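Local coordinates for protein cephalosporin acylase (Bacillus halodurans, PDB 2NLZ) that probably cleaves amide bonds and transfers acyl groups as an N-terminal nucleophile hydrolase of the gamma-glutamyltranspeptidase family, at residues T293-T296 with Y297-I301; S256-R260 with G261-W265; G459-P462 with Q463-L466. The protein carries 1 engineered substitution. All blocks are in the same frame, centred on the assembly; numbering follows the deposited sequence.

Contact 1: residues T293-T296 with Y297-I301; sequences TVDT and YHKQI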
# COMPACT_ATOMS: atom_id res chain seq x y z
N THR D 293 -11.45 -9.56 -8.95
CA THR D 293 -12.82 -9.56 -8.41
C THR D 293 -13.00 -10.78 -7.49
O THR D 293 -12.30 -11.79 -7.63
CB THR D 293 -13.93 -9.59 -9.51
OG1 THR D 293 -14.02 -10.89 -10.09
CG2 THR D 293 -13.67 -8.57 -10.60
N VAL D 294 -13.95 -10.68 -6.57
CA VAL D 294 -14.27 -11.80 -5.70
C VAL D 294 -14.82 -12.97 -6.53
O VAL D 294 -14.53 -14.13 -6.24
CB VAL D 294 -15.26 -11.37 -4.58
CG1 VAL D 294 -16.50 -10.64 -5.16
CG2 VAL D 294 -15.68 -12.56 -3.72
N ASP D 295 -15.58 -12.63 -7.57
CA ASP D 295 -16.15 -13.61 -8.48
C ASP D 295 -15.06 -14.51 -9.06
O ASP D 295 -15.14 -15.75 -8.97
CB ASP D 295 -16.91 -12.88 -9.60
CG ASP D 295 -17.40 -13.82 -10.69
OD1 ASP D 295 -18.39 -14.54 -10.44
OD2 ASP D 295 -16.79 -13.82 -11.78
N THR D 296 -14.04 -13.86 -9.63
CA THR D 296 -12.94 -14.54 -10.31
C THR D 296 -12.20 -15.49 -9.39
O THR D 296 -12.07 -16.67 -9.73
CB THR D 296 -11.94 -13.55 -10.92
OG1 THR D 296 -12.63 -12.65 -11.78
CG2 THR D 296 -10.90 -14.29 -11.74
N TYR D 297 -11.74 -15.00 -8.24
CA TYR D 297 -11.03 -15.85 -7.27
C TYR D 297 -11.90 -17.01 -6.81
O TYR D 297 -11.42 -18.12 -6.68
CB TYR D 297 -10.50 -15.06 -6.06
CG TYR D 297 -9.31 -14.18 -6.38
CD1 TYR D 297 -8.03 -14.74 -6.56
CD2 TYR D 297 -9.44 -12.79 -6.48
CE1 TYR D 297 -6.92 -13.93 -6.86
CE2 TYR D 297 -8.34 -11.98 -6.77
CZ TYR D 297 -7.08 -12.55 -6.96
OH TYR D 297 -6.00 -11.73 -7.24
N HIS D 298 -13.19 -16.75 -6.60
CA HIS D 298 -14.12 -17.80 -6.18
C HIS D 298 -14.16 -18.95 -7.16
O HIS D 298 -13.92 -20.11 -6.78
CB HIS D 298 -15.53 -17.24 -5.97
CG HIS D 298 -16.51 -18.26 -5.48
ND1 HIS D 298 -16.43 -18.84 -4.23
CD2 HIS D 298 -17.62 -18.78 -6.06
CE1 HIS D 298 -17.43 -19.68 -4.06
NE2 HIS D 298 -18.17 -19.66 -5.16
N LYS D 299 -14.45 -18.64 -8.43
CA LYS D 299 -14.49 -19.66 -9.48
C LYS D 299 -13.14 -20.38 -9.63
O LYS D 299 -13.12 -21.61 -9.71
CB LYS D 299 -14.98 -19.06 -10.80
CG LYS D 299 -16.44 -18.64 -10.77
CD LYS D 299 -16.75 -17.67 -11.91
CE LYS D 299 -18.22 -17.29 -11.94
NZ LYS D 299 -18.46 -16.24 -12.97
N GLN D 300 -12.04 -19.62 -9.63
CA GLN D 300 -10.70 -20.21 -9.61
C GLN D 300 -10.63 -21.27 -8.53
O GLN D 300 -10.48 -22.45 -8.83
CB GLN D 300 -9.61 -19.16 -9.34
CG GLN D 300 -9.24 -18.28 -10.50
CD GLN D 300 -8.07 -17.34 -10.20
OE1 GLN D 300 -8.07 -16.65 -9.20
NE2 GLN D 300 -7.07 -17.32 -11.08
N ILE D 301 -10.76 -20.84 -7.27
CA ILE D 301 -10.62 -21.69 -6.07
C ILE D 301 -11.58 -22.89 -6.07
O ILE D 301 -11.18 -24.02 -5.75
CB ILE D 301 -10.77 -20.85 -4.75
CG1 ILE D 301 -9.62 -19.86 -4.61
CG2 ILE D 301 -10.79 -21.73 -3.51
CD1 ILE D 301 -9.92 -18.69 -3.70
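Asp295 and Lys299, four residues apart at the start of helix 294-314, form a salt bridge over its outer surface. The Asp295 carboxylate swings toward the oncoming turn because CG lies anti to the backbone N (chi1 173°). Lys299 runs back extended beyond CG, and its ammonium meets both oxygens, NZ standing 3.0 Å from OD1 and 3.2 Å from OD2 of Asp295, each a weak hydrogen bond. Both residues are partly exposed, so this is the looser, solvent side. Beneath it the backbone is regular: Lys299 N bonds to Asp295 O at 3.0 Å, Gln300 N to Thr296 O at 3.0 Å. The tight side is inward. Buried Thr296 bonds through OG1 to His290 O and takes a second bond from the partly exposed N-cap, Thr293 OG1 donating to Thr296 OG1 at 2.8 Å within the first turn; Thr293 also packs on His290 of a second subunit. The Tyr297 ring passes obliquely by Thr293 O, edge-to-face with Phe485 and against helix 487-495, while its hydroxyl bonds to Asp292. His298, buried on another side, bonds through ND1 to His498, and Gln300 lies against helix 444-457. The chemistry is thus divided: buried polar tips are met by fixed partners, whereas the outer ion pair, placed where water can compete, probably adds only modestly to the stability of this first turn.

Contact 2: residues S256-R260 with G261-W265; sequences SIDYR and GYRVW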
# COMPACT_ATOMS: atom_id res chain seq x y z
N SER D 256 -3.16 -32.12 -23.17
CA SER D 256 -3.54 -30.71 -23.20
C SER D 256 -5.04 -30.44 -23.11
O SER D 256 -5.87 -31.34 -23.07
CB SER D 256 -2.98 -30.02 -24.45
OG SER D 256 -3.67 -30.41 -25.61
N ILE D 257 -5.34 -29.15 -23.10
CA ILE D 257 -6.69 -28.63 -22.98
C ILE D 257 -6.69 -27.40 -23.87
O ILE D 257 -5.66 -26.71 -23.96
CB ILE D 257 -6.99 -28.27 -21.49
CG1 ILE D 257 -7.64 -29.46 -20.77
CG2 ILE D 257 -7.83 -26.98 -21.36
CD1 ILE D 257 -8.78 -30.13 -21.53
N ASP D 258 -7.80 -27.14 -24.55
CA ASP D 258 -7.96 -25.87 -25.24
C ASP D 258 -8.45 -24.86 -24.22
O ASP D 258 -9.57 -24.98 -23.74
CB ASP D 258 -8.93 -25.96 -26.40
CG ASP D 258 -8.97 -24.68 -27.24
OD1 ASP D 258 -9.55 -23.67 -26.78
OD2 ASP D 258 -8.43 -24.70 -28.36
N TYR D 259 -7.61 -23.89 -23.88
CA TYR D 259 -8.03 -22.81 -22.99
C TYR D 259 -8.07 -21.47 -23.74
O TYR D 259 -7.06 -20.75 -23.84
CB TYR D 259 -7.16 -22.72 -21.72
CG TYR D 259 -7.78 -21.85 -20.66
CD1 TYR D 259 -8.82 -22.33 -19.87
CD2 TYR D 259 -7.36 -20.54 -20.46
CE1 TYR D 259 -9.42 -21.54 -18.91
CE2 TYR D 259 -7.94 -19.73 -19.51
CZ TYR D 259 -8.98 -20.24 -18.73
OH TYR D 259 -9.58 -19.45 -17.77
N ARG D 260 -9.26 -21.17 -24.25
CA ARG D 260 -9.57 -19.91 -24.94
C ARG D 260 -8.64 -19.67 -26.13
O ARG D 260 -8.13 -18.55 -26.31
CB ARG D 260 -9.54 -18.74 -23.96
CG ARG D 260 -10.09 -19.12 -22.60
CD ARG D 260 -10.65 -17.95 -21.87
NE ARG D 260 -11.03 -18.32 -20.51
CZ ARG D 260 -12.24 -18.72 -20.15
NH1 ARG D 260 -13.20 -18.81 -21.06
NH2 ARG D 260 -12.50 -19.03 -18.89
N GLY D 261 -8.44 -20.72 -26.92
CA GLY D 261 -7.62 -20.66 -28.14
C GLY D 261 -6.22 -21.21 -27.98
O GLY D 261 -5.65 -21.78 -28.93
N TYR D 262 -5.66 -21.02 -26.79
CA TYR D 262 -4.36 -21.55 -26.42
C TYR D 262 -4.50 -23.03 -26.05
O TYR D 262 -5.61 -23.51 -25.79
CB TYR D 262 -3.79 -20.78 -25.22
CG TYR D 262 -3.42 -19.34 -25.50
CD1 TYR D 262 -2.10 -18.98 -25.73
CD2 TYR D 262 -4.39 -18.33 -25.52
CE1 TYR D 262 -1.75 -17.66 -25.98
CE2 TYR D 262 -4.06 -17.00 -25.77
CZ TYR D 262 -2.73 -16.68 -26.00
OH TYR D 262 -2.36 -15.38 -26.25
N ARG D 263 -3.38 -23.74 -26.03
CA ARG D 263 -3.35 -25.09 -25.48
C ARG D 263 -2.37 -25.17 -24.31
O ARG D 263 -1.19 -24.81 -24.44
CB ARG D 263 -3.05 -26.14 -26.55
CG ARG D 263 -4.13 -26.25 -27.62
CD ARG D 263 -4.15 -27.63 -28.25
NE ARG D 263 -4.81 -28.63 -27.41
CZ ARG D 263 -6.10 -28.93 -27.46
NH1 ARG D 263 -6.90 -28.31 -28.31
NH2 ARG D 263 -6.60 -29.86 -26.66
N VAL D 264 -2.87 -25.64 -23.18
CA VAL D 264 -2.08 -25.79 -21.96
C VAL D 264 -1.59 -27.24 -21.85
O VAL D 264 -2.40 -28.17 -21.76
CB VAL D 264 -2.91 -25.42 -20.72
CG1 VAL D 264 -2.04 -25.43 -19.48
CG2 VAL D 264 -3.53 -24.06 -20.89
N TRP D 265 -0.28 -27.42 -21.84
CA TRP D 265 0.30 -28.76 -21.85
C TRP D 265 0.86 -29.18 -20.49
O TRP D 265 1.47 -28.38 -19.77
CB TRP D 265 1.40 -28.86 -22.90
CG TRP D 265 0.90 -28.63 -24.27
CD1 TRP D 265 0.83 -27.44 -24.92
CD2 TRP D 265 0.42 -29.62 -25.19
NE1 TRP D 265 0.33 -27.62 -26.19
CE2 TRP D 265 0.07 -28.95 -26.38
CE3 TRP D 265 0.25 -31.01 -25.12
CZ2 TRP D 265 -0.45 -29.61 -27.50
CZ3 TRP D 265 -0.27 -31.67 -26.23
CH2 TRP D 265 -0.61 -30.97 -27.41
O HOH W 1 -7.52 -26.53 -30.21
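Arg263 reaches back across the hairpin to Ser256, and its side chain lies along the backbone of the partner strand. Its CB sits 3.7 Å from Ile257 O, with CG a little farther from the same oxygen. At CD the chain bends (chi3 78°), turning the guanidinium toward Ser256. There NE donates to Ser256 OG at 2.8 Å, nearly straight at 161°, and NH2 donates to that OG at 3.2 Å, a side-on grip with the oxygen in the guanidinium plane. One face of the group covers the Ile257-Asp258 peptide. At the far tip Arg263 NH1 is 3.9 Å from Asp258 OD2, a long salt bridge of charge alone, because the oxygen lies well out of the guanidinium plane and no N-H points at it. A water fills in, donating to Asp258 OD2 at 2.8 Å and accepting weakly from NH1. These residues belong to a beta hairpin, strands 250-259 and 262-266, whose two-residue loop, Arg260 and Gly261, makes a type I' turn from Tyr259 to Tyr262. Asp258 braces the turn, OD1 taking the N-H of Gly261 at 3.2 Å on its syn side but well out of the carboxylate plane. Gly261 has the positive phi of the turn's third position, at angles where a CB would crowd the Arg260 carbonyl. Next to the Arg263 grip, Ser256 CB lies over the six-membered ring of Trp265, a CH-pi contact. On the other face, Tyr259 and Val264 touch and lean on helix 444-457; Asp457 holds both the Tyr259 hydroxyl and the Arg260 guanidinium.

Contact 3: residues G459-P462 with Q463-L466; sequences GLNP and QAAL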
# COMPACT_ATOMS: atom_id res chain seq x y z
N GLY D 459 -3.99 -11.10 -19.34
CA GLY D 459 -3.00 -10.41 -20.17
C GLY D 459 -1.79 -9.81 -19.45
O GLY D 459 -1.23 -8.79 -19.89
N LEU D 460 -1.39 -10.46 -18.35
CA LEU D 460 -0.22 -10.05 -17.59
C LEU D 460 1.04 -10.49 -18.31
O LEU D 460 1.07 -11.56 -18.91
CB LEU D 460 -0.25 -10.66 -16.19
CG LEU D 460 -0.84 -9.86 -15.03
CD1 LEU D 460 -1.68 -8.67 -15.50
CD2 LEU D 460 -1.62 -10.77 -14.11
N ASN D 461 2.07 -9.66 -18.24
CA ASN D 461 3.39 -10.08 -18.71
C ASN D 461 4.01 -11.15 -17.79
O ASN D 461 3.59 -11.27 -16.64
CB ASN D 461 4.30 -8.87 -18.92
CG ASN D 461 4.79 -8.28 -17.62
OD1 ASN D 461 5.25 -9.00 -16.73
ND2 ASN D 461 4.76 -6.95 -17.52
N PRO D 462 4.98 -11.95 -18.30
CA PRO D 462 5.58 -13.06 -17.54
C PRO D 462 5.96 -12.71 -16.10
O PRO D 462 5.64 -13.47 -15.19
CB PRO D 462 6.82 -13.42 -18.36
CG PRO D 462 6.97 -12.32 -19.38
CD PRO D 462 5.59 -11.85 -19.64
N GLN D 463 6.60 -11.55 -15.92
CA GLN D 463 7.00 -11.07 -14.59
C GLN D 463 5.82 -10.67 -13.69
O GLN D 463 5.73 -11.10 -12.53
CB GLN D 463 7.96 -9.90 -14.70
CG GLN D 463 8.62 -9.57 -13.38
CD GLN D 463 9.31 -10.77 -12.78
OE1 GLN D 463 10.24 -11.33 -13.36
NE2 GLN D 463 8.87 -11.18 -11.60
N ALA D 464 4.93 -9.82 -14.21
CA ALA D 464 3.68 -9.48 -13.54
C ALA D 464 2.88 -10.74 -13.15
O ALA D 464 2.33 -10.80 -12.06
CB ALA D 464 2.85 -8.57 -14.42
N ALA D 465 2.85 -11.74 -14.03
CA ALA D 465 2.08 -12.96 -13.75
C ALA D 465 2.64 -13.66 -12.53
O ALA D 465 1.89 -14.23 -11.74
CB ALA D 465 2.10 -13.90 -14.94
N LEU D 466 3.96 -13.58 -12.39
CA LEU D 466 4.68 -14.14 -11.25
C LEU D 466 4.60 -13.25 -10.00
O LEU D 466 4.50 -13.76 -8.89
CB LEU D 466 6.14 -14.37 -11.65
CG LEU D 466 6.58 -15.76 -12.08
CD1 LEU D 466 5.43 -16.63 -12.47
CD2 LEU D 466 7.54 -15.61 -13.21
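Asn461 OD1 accepts the backbone N-H of Ala464 at 2.7 Å, a capping bond that is nearly straight (166°), though the donor stands tilted from the carboxamide plane. This bond marks Asn461 as the N-cap of helix 462-467. The amide oxygen can fold over the first turn because CG sits between the backbone N and the carbonyl carbon (chi1 75°). The residue's own carbonyl O takes Ala465 N at 2.8 Å to begin the helical bonding. Replacing it with an alanine would probably leave the N-H of Ala464 without its acceptor and the start of the helix less firmly set. Pro462 follows as the first helical residue, where it has no N-H to satisfy, and its O receives Leu466 N at 3.3 Å. Just before the cap, Leu460 turns back on the helix: CG packs on Ala464 CB at 4.0 Å, while Leu460 CB and Ala465 CB, 4.2 Å apart, occupy the N'-N4 positions of a hydrophobic staple. The Gln463 chain, bent at chi2, leads its amide away, OE1 bonding to Thr528 N. The loop leads from helix 444-457 into helix 462-467: Leu460 and Leu466 rest on the former, Pro462 and Leu466 on strand 512-517, and Tyr12 of a third subunit packs on Leu460.

How the contacts relate
Contact 3 is the most buried of the three, lying between a long helix, a strand and a neighbouring subunit, whereas contacts 1 and 2 keep partly exposed polar flanks. Contacts 1 and 3 both lie at helix starts, but hydroxyls and an outer ion pair mark the first, an amide cap and small apolar side chains the other. Contact 2 instead closes a beta hairpin, with an arginine spread over its partly exposed face. Helix 444-457 is common ground: Gln300 of contact 1, Tyr259 of contact 2 and Leu460 of contact 3 all touch it. The sites stay separate, their centres 18 to 20 Å apart and nearest atoms about 7 or 8 Å.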